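Local coordinates for glucose-1-phosphate uridylyltransferase (Sphingomonas elodea, PDB 2UX8), which probably catalyses the transfer of a uridylyl group from UTP to alpha-D-glucose 1-phosphate, forming UDP-glucose and releasing diphosphate, at residues C[163-168]-C[215-220]; C[192-197]-C[250-255]; C[16-21]-C[128-133]. All blocks are in the same frame, centred on the assembly; numbering follows the deposited sequence.

Interaction 1: C[163-168]-C[215-220]; sequences GNLICA and RYILQP
Leu-165 and Ile-217 form the hydrogen-bonded pair at the middle of a regular antiparallel contact, in which strands 164-168 and 215-218 approach to 4.8 Å between axes and run at 173° to each other. Leu-165 N donates to Ile-217 O at 3.0 Å, Ile-217 N answers to Leu-165 O, and Cys-167 N continues the pattern to Arg-215 O at 3.1 Å. CA-H...O contacts from Asn-164 and Ile-166 give the carbonyl oxygens of Ile-217 and Arg-215 a second, softer partner.

The side chains divide between the two faces. In the non-hydrogen-bonded pair, Ile-166 meets Tyr-216 through CG2, which lies 3.5 Å from CD2 of the ring in an oblique approach. With chi1 at 51°, CG1 sits between the backbone N and the carbonyl carbon, which leaves the touching to CG2. The same tyrosine also touches the bound glucose 1-phosphate. On the other face Leu-165 CD1 rests 4.3 Å from Ile-217 CG2. Arg-215 leads away to a salt bridge with Glu-54.

Helix 150-161 covers the Leu-165 face with Ala-157 and Tyr-158, while strand 252-256 pairs in parallel with strand 164-170.

Interaction 2: C[192-197]-C[250-255]; sequences TEVKGL and QPFHGV
Gly-254 N donates to Thr-192 O at 2.8 Å, the shortest sound polar bond between the two strands, with an N-H...O angle of 161° and the donor tilted from the carbonyl plane. The same oxygen also receives a longer CA-H...O contact from His-253, 3.6 Å from its CA. The return bond, from Thr-192 N to Gly-254 O, is weak and bent. Val-194 N points almost straight at Phe-252 O, although the position of that oxygen is less certain.

Strands 192-197 and 252-255 are antiparallel but run at 125° to each other, and they are in register only at Thr-192 opposite Gly-254, a loose pair, and at Glu-193 opposite His-253. Lys-195 and Gly-196 both face Thr-183 of strand 181-188, so that strand 191-198 carries a classic beta bulge.

In the non-hydrogen-bonded pair, Glu-193 and His-253 lie side by side. In both, CG stands anti to the carbonyl carbon, which sends the two side chains out together on one face. The methylene CG of Glu-193 reaches the edge of the imidazole near its plane, 3.7 Å from CE1. The carboxylate is turned 53° from the ring, with OE2 5.1 Å from His-253 ND1, while OE1 makes a weak hydrogen bond to Thr-186.

The join is thus held chiefly by peptide groups. At such a distance the carboxylate could at most mildly favour a protonated imidazole.

Interaction 3: C[16-21]-C[128-133]; sequences KAVFPV and DIVGDE
Lys-16 NZ is the polar centre of this strand-to-helix contact and illustrates how a buried ammonium group can be satisfied at a helix end. It donates to Ile-129 O at 2.8 Å, in the plane of that carbonyl, and more weakly to Val-130 O at 3.4 Å. These oxygens belong to the last turn of helix 127-130, where the partial negative charge of the helix end probably favours a cation. Gly-131, with a positive phi of 81°, is the first residue to leave the helical path.

The ionic interaction is a salt bridge from Lys-16 NZ to Glu-133 OE2 at 3.0 Å. NZ approaches from above the carboxylate, 62° out of its plane, and the two side chains cross at about a right angle. The lysine chain is fully extended beyond CG, and this carries NZ from the strand to the helix carbonyls. Glu-133 OE2 is shared, for it also forms a salt bridge with Arg-15.

Apolar packing is lighter. Val-18 CG2 lies 4.3 Å from Val-130 CG2, and the lysine methylene CD passes 4.0 Å from Val-130 CA.

Strand 16-21 lies between parallel strands 62-67 and 135-138, the core pattern of this nucleotidyltransferase fold. The segment 128-133 leads from helix 127-130 into strand 135-138, and Val-130 also packs on Phe-135. A second subunit borders the helix end: Ile-129 packs on Ala-109 of that neighbouring subunit, and Lys-16 on its Asp-128.

In the fold
All three contacts reach one mixed sheet, interactions 1 and 2 as strand pairs and interaction 3 as a helix end set against one of its strands. Interactions 1 and 2, with centres 9 Å apart, join through the parallel neighbours 164-170 and 252-256: Ile-166 O and Val-255 N, 2.7 Å apart, probably form a hydrogen bond. Interaction 3 lies 13 Å from interaction 1 between centres and touches it where Pro-220 CD packs 3.5 Å from Glu-133 O. The side chain of Tyr-216, in interaction 1, is about 4 Å from the bound glucose 1-phosphate. Those of Phe-252 in interaction 2 and Val-18 in interaction 3 are about 10 Å and 13 Å from it.

Interaction 1: C[163-168]-C[215-220]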
# COMPACT_ATOMS: atom_id res chain seq x y z
N GLY C 163 29.85 3.61 -27.67
CA GLY C 163 28.74 4.39 -28.21
C GLY C 163 27.36 3.93 -27.77
O GLY C 163 27.17 3.53 -26.62
N ASN C 164 26.39 3.98 -28.68
CA ASN C 164 25.03 3.59 -28.37
C ASN C 164 24.62 2.32 -29.11
O ASN C 164 24.98 2.12 -30.27
CB ASN C 164 24.07 4.72 -28.74
CG ASN C 164 24.57 6.08 -28.26
OD1 ASN C 164 25.26 6.79 -28.99
ND2 ASN C 164 24.23 6.44 -27.03
N LEU C 165 23.88 1.45 -28.43
CA LEU C 165 23.42 0.21 -29.02
C LEU C 165 21.96 -0.04 -28.69
O LEU C 165 21.45 0.41 -27.66
CB LEU C 165 24.25 -0.98 -28.52
CG LEU C 165 25.75 -1.07 -28.81
CD1 LEU C 165 26.51 -0.37 -27.71
CD2 LEU C 165 26.18 -2.53 -28.85
N ILE C 166 21.29 -0.76 -29.58
CA ILE C 166 19.89 -1.11 -29.40
C ILE C 166 19.67 -2.48 -30.00
O ILE C 166 20.37 -2.88 -30.92
CB ILE C 166 18.96 -0.11 -30.10
CG1 ILE C 166 19.40 0.07 -31.55
CG2 ILE C 166 18.95 1.22 -29.36
CD1 ILE C 166 18.47 0.92 -32.39
N CYS C 167 18.70 -3.21 -29.47
CA CYS C 167 18.40 -4.53 -30.00
C CYS C 167 17.58 -4.34 -31.27
O CYS C 167 16.61 -3.58 -31.29
CB CYS C 167 17.61 -5.35 -28.99
SG CYS C 167 17.40 -7.04 -29.48
N ALA C 168 17.97 -5.04 -32.33
CA ALA C 168 17.27 -4.94 -33.61
C ALA C 168 16.70 -6.28 -34.01
O ALA C 168 17.28 -7.33 -33.71
CB ALA C 168 18.21 -4.41 -34.68
N ARG C 215 15.57 -2.89 -25.65
CA ARG C 215 16.86 -3.12 -25.00
C ARG C 215 17.81 -2.03 -25.52
O ARG C 215 18.08 -1.97 -26.72
CB ARG C 215 17.38 -4.52 -25.33
CG ARG C 215 17.45 -5.51 -24.15
CD ARG C 215 16.16 -5.52 -23.35
NE ARG C 215 15.97 -6.73 -22.56
CZ ARG C 215 14.77 -7.11 -22.11
NH1 ARG C 215 13.72 -6.36 -22.37
NH2 ARG C 215 14.61 -8.24 -21.44
N TYR C 216 18.28 -1.16 -24.63
CA TYR C 216 19.17 -0.06 -25.02
C TYR C 216 20.39 0.12 -24.12
O TYR C 216 20.38 -0.24 -22.93
CB TYR C 216 18.45 1.29 -25.01
CG TYR C 216 17.08 1.38 -25.67
CD1 TYR C 216 15.99 0.66 -25.18
CD2 TYR C 216 16.86 2.26 -26.73
CE1 TYR C 216 14.72 0.82 -25.73
CE2 TYR C 216 15.60 2.42 -27.28
CZ TYR C 216 14.53 1.70 -26.78
OH TYR C 216 13.29 1.89 -27.33
N ILE C 217 21.43 0.69 -24.70
CA ILE C 217 22.65 1.05 -23.98
C ILE C 217 22.93 2.42 -24.56
O ILE C 217 23.30 2.55 -25.72
CB ILE C 217 23.82 0.14 -24.30
CG1 ILE C 217 23.61 -1.21 -23.63
CG2 ILE C 217 25.11 0.80 -23.83
CD1 ILE C 217 24.81 -2.13 -23.71
N LEU C 218 22.75 3.46 -23.76
CA LEU C 218 22.93 4.82 -24.23
C LEU C 218 23.99 5.63 -23.52
O LEU C 218 24.33 5.37 -22.37
CB LEU C 218 21.60 5.55 -24.12
CG LEU C 218 20.52 4.83 -24.92
CD1 LEU C 218 19.18 5.29 -24.44
CD2 LEU C 218 20.71 5.09 -26.42
N GLN C 219 24.51 6.63 -24.22
CA GLN C 219 25.53 7.50 -23.66
C GLN C 219 24.84 8.67 -22.99
O GLN C 219 23.76 9.10 -23.42
CB GLN C 219 26.48 7.99 -24.76
CG GLN C 219 27.30 6.87 -25.36
CD GLN C 219 28.16 6.18 -24.32
OE1 GLN C 219 28.25 4.96 -24.28
NE2 GLN C 219 28.80 6.97 -23.48
N PRO C 220 25.45 9.21 -21.93
CA PRO C 220 24.91 10.33 -21.17
C PRO C 220 24.45 11.54 -22.00
O PRO C 220 23.61 12.31 -21.54
CB PRO C 220 26.03 10.66 -20.19
CG PRO C 220 27.27 10.18 -20.89
CD PRO C 220 26.80 8.87 -21.46

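Interaction 2: C[192-197]-C[250-255]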
# COMPACT_ATOMS: atom_id res chain seq x y z
N THR C 192 25.04 -3.91 -36.82
CA THR C 192 24.58 -3.30 -38.04
C THR C 192 24.42 -1.80 -37.77
O THR C 192 23.67 -1.40 -36.89
CB THR C 192 23.26 -3.97 -38.52
OG1 THR C 192 22.33 -2.98 -38.96
CG2 THR C 192 22.64 -4.82 -37.41
N GLU C 193 25.16 -0.99 -38.51
CA GLU C 193 25.13 0.46 -38.35
C GLU C 193 23.75 1.09 -38.53
O GLU C 193 23.03 0.76 -39.47
CB GLU C 193 26.10 1.11 -39.34
CG GLU C 193 27.54 1.12 -38.89
CD GLU C 193 28.51 1.37 -40.02
OE1 GLU C 193 28.12 2.02 -41.01
OE2 GLU C 193 29.67 0.93 -39.91
N VAL C 194 23.40 1.99 -37.63
CA VAL C 194 22.12 2.69 -37.72
C VAL C 194 22.43 4.06 -38.31
O VAL C 194 23.12 4.88 -37.69
CB VAL C 194 21.45 2.86 -36.32
CG1 VAL C 194 22.48 3.24 -35.32
CG2 VAL C 194 20.37 3.94 -36.36
N LYS C 195 21.94 4.31 -39.52
CA LYS C 195 22.19 5.58 -40.19
C LYS C 195 21.02 6.53 -39.97
O LYS C 195 21.12 7.73 -40.24
CB LYS C 195 22.42 5.35 -41.69
CG LYS C 195 23.76 4.70 -42.01
CD LYS C 195 23.90 4.39 -43.50
CE LYS C 195 25.27 3.83 -43.84
NZ LYS C 195 25.35 3.33 -45.25
N GLY C 196 19.91 6.00 -39.48
CA GLY C 196 18.75 6.82 -39.24
C GLY C 196 17.66 6.02 -38.57
O GLY C 196 17.71 4.79 -38.55
N LEU C 197 16.68 6.72 -38.01
CA LEU C 197 15.59 6.05 -37.34
C LEU C 197 14.39 6.94 -37.20
O LEU C 197 14.51 8.12 -36.89
CB LEU C 197 16.05 5.56 -35.96
CG LEU C 197 16.64 6.53 -34.94
CD1 LEU C 197 17.28 5.74 -33.81
CD2 LEU C 197 17.69 7.41 -35.58
N GLN C 250 28.62 9.66 -32.78
CA GLN C 250 28.93 8.57 -31.89
C GLN C 250 28.53 7.24 -32.51
O GLN C 250 27.54 7.16 -33.25
CB GLN C 250 28.27 8.76 -30.53
CG GLN C 250 29.30 9.01 -29.44
CD GLN C 250 28.69 9.41 -28.10
OE1 GLN C 250 29.39 9.47 -27.09
NE2 GLN C 250 27.40 9.71 -28.10
N PRO C 251 29.33 6.19 -32.26
CA PRO C 251 29.09 4.84 -32.78
C PRO C 251 27.68 4.38 -32.41
O PRO C 251 27.36 4.29 -31.22
CB PRO C 251 30.14 4.00 -32.05
CG PRO C 251 31.25 4.96 -31.81
CD PRO C 251 30.55 6.24 -31.44
N PHE C 252 26.85 4.10 -33.40
CA PHE C 252 25.50 3.66 -33.10
C PHE C 252 25.20 2.40 -33.89
O PHE C 252 25.15 2.41 -35.12
CB PHE C 252 24.50 4.77 -33.39
CG PHE C 252 23.27 4.70 -32.55
CD1 PHE C 252 22.57 5.85 -32.22
CD2 PHE C 252 22.81 3.47 -32.10
CE1 PHE C 252 21.43 5.78 -31.44
CE2 PHE C 252 21.66 3.39 -31.32
CZ PHE C 252 20.97 4.55 -30.99
N HIS C 253 25.01 1.30 -33.17
CA HIS C 253 24.75 0.02 -33.80
C HIS C 253 23.52 -0.71 -33.30
O HIS C 253 23.07 -0.52 -32.17
CB HIS C 253 25.95 -0.89 -33.60
CG HIS C 253 27.24 -0.28 -34.04
ND1 HIS C 253 27.59 -0.16 -35.36
CD2 HIS C 253 28.25 0.27 -33.33
CE1 HIS C 253 28.76 0.44 -35.45
NE2 HIS C 253 29.18 0.71 -34.23
N GLY C 254 22.98 -1.56 -34.18
CA GLY C 254 21.84 -2.37 -33.84
C GLY C 254 22.40 -3.74 -33.56
O GLY C 254 23.30 -4.19 -34.26
N VAL C 255 21.90 -4.40 -32.52
CA VAL C 255 22.37 -5.72 -32.16
C VAL C 255 21.25 -6.74 -32.35
O VAL C 255 20.13 -6.53 -31.90
CB VAL C 255 22.83 -5.76 -30.70
CG1 VAL C 255 23.41 -7.12 -30.39
CG2 VAL C 255 23.86 -4.67 -30.45

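Interaction 3: C[16-21]-C[128-133]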
# COMPACT_ATOMS: atom_id res chain seq x y z
N LYS C 16 24.67 0.97 -14.48
CA LYS C 16 23.28 1.37 -14.36
C LYS C 16 22.31 1.04 -15.47
O LYS C 16 22.62 1.12 -16.66
CB LYS C 16 23.20 2.88 -14.08
CG LYS C 16 23.92 3.28 -12.81
CD LYS C 16 23.83 4.77 -12.55
CE LYS C 16 24.49 5.12 -11.22
NZ LYS C 16 24.95 6.53 -11.17
N ALA C 17 21.11 0.67 -15.05
CA ALA C 17 20.03 0.31 -15.94
C ALA C 17 18.73 0.98 -15.48
O ALA C 17 18.45 1.08 -14.28
CB ALA C 17 19.85 -1.20 -15.97
N VAL C 18 17.94 1.44 -16.45
CA VAL C 18 16.68 2.10 -16.15
C VAL C 18 15.53 1.23 -16.63
O VAL C 18 15.52 0.78 -17.77
CB VAL C 18 16.59 3.46 -16.84
CG1 VAL C 18 15.21 4.07 -16.63
CG2 VAL C 18 17.66 4.37 -16.29
N PHE C 19 14.57 0.99 -15.74
CA PHE C 19 13.42 0.15 -16.08
C PHE C 19 12.12 0.92 -16.05
O PHE C 19 11.63 1.28 -14.99
CB PHE C 19 13.29 -1.01 -15.09
CG PHE C 19 14.52 -1.86 -14.97
CD1 PHE C 19 15.66 -1.38 -14.33
CD2 PHE C 19 14.54 -3.15 -15.48
CE1 PHE C 19 16.79 -2.19 -14.19
CE2 PHE C 19 15.66 -3.96 -15.35
CZ PHE C 19 16.79 -3.49 -14.70
N PRO C 20 11.54 1.21 -17.23
CA PRO C 20 10.27 1.96 -17.26
C PRO C 20 9.17 1.01 -16.82
O PRO C 20 8.80 0.11 -17.56
CB PRO C 20 10.13 2.34 -18.75
CG PRO C 20 11.54 2.29 -19.28
CD PRO C 20 12.10 1.06 -18.58
N VAL C 21 8.65 1.19 -15.61
CA VAL C 21 7.60 0.32 -15.10
C VAL C 21 6.39 1.10 -14.60
O VAL C 21 5.84 0.79 -13.55
CB VAL C 21 8.12 -0.55 -13.92
CG1 VAL C 21 9.14 -1.57 -14.42
CG2 VAL C 21 8.75 0.34 -12.85
N ASP C 128 19.02 12.48 -12.87
CA ASP C 128 19.92 12.76 -11.77
C ASP C 128 20.55 11.56 -11.10
O ASP C 128 21.57 11.69 -10.43
CB ASP C 128 19.21 13.65 -10.74
CG ASP C 128 18.93 15.06 -11.28
OD1 ASP C 128 19.80 15.60 -11.98
OD2 ASP C 128 17.85 15.63 -10.99
N ILE C 129 19.96 10.38 -11.28
CA ILE C 129 20.51 9.18 -10.67
C ILE C 129 21.60 8.60 -11.56
O ILE C 129 22.53 7.95 -11.09
CB ILE C 129 19.41 8.14 -10.42
CG1 ILE C 129 18.22 8.85 -9.77
CG2 ILE C 129 19.95 7.01 -9.55
CD1 ILE C 129 17.50 8.06 -8.72
N VAL C 130 21.49 8.85 -12.86
CA VAL C 130 22.45 8.35 -13.82
C VAL C 130 23.67 9.25 -13.88
O VAL C 130 24.80 8.78 -13.75
CB VAL C 130 21.81 8.21 -15.18
CG1 VAL C 130 22.87 7.91 -16.22
CG2 VAL C 130 20.77 7.08 -15.12
N GLY C 131 23.45 10.55 -14.09
CA GLY C 131 24.56 11.49 -14.09
C GLY C 131 25.33 11.57 -15.38
O GLY C 131 24.74 11.70 -16.45
N ASP C 132 26.66 11.54 -15.29
CA ASP C 132 27.46 11.55 -16.51
C ASP C 132 27.96 10.12 -16.68
O ASP C 132 29.15 9.85 -16.59
CB ASP C 132 28.67 12.47 -16.40
CG ASP C 132 29.12 13.00 -17.76
OD1 ASP C 132 30.34 13.18 -17.95
OD2 ASP C 132 28.27 13.25 -18.64
N GLU C 133 27.04 9.20 -16.91
CA GLU C 133 27.41 7.80 -17.07
C GLU C 133 26.57 7.20 -18.16
O GLU C 133 25.48 7.66 -18.44
CB GLU C 133 27.13 7.01 -15.78
CG GLU C 133 27.95 7.42 -14.57
CD GLU C 133 27.92 6.39 -13.44
OE1 GLU C 133 28.12 5.18 -13.71
OE2 GLU C 133 27.73 6.80 -12.28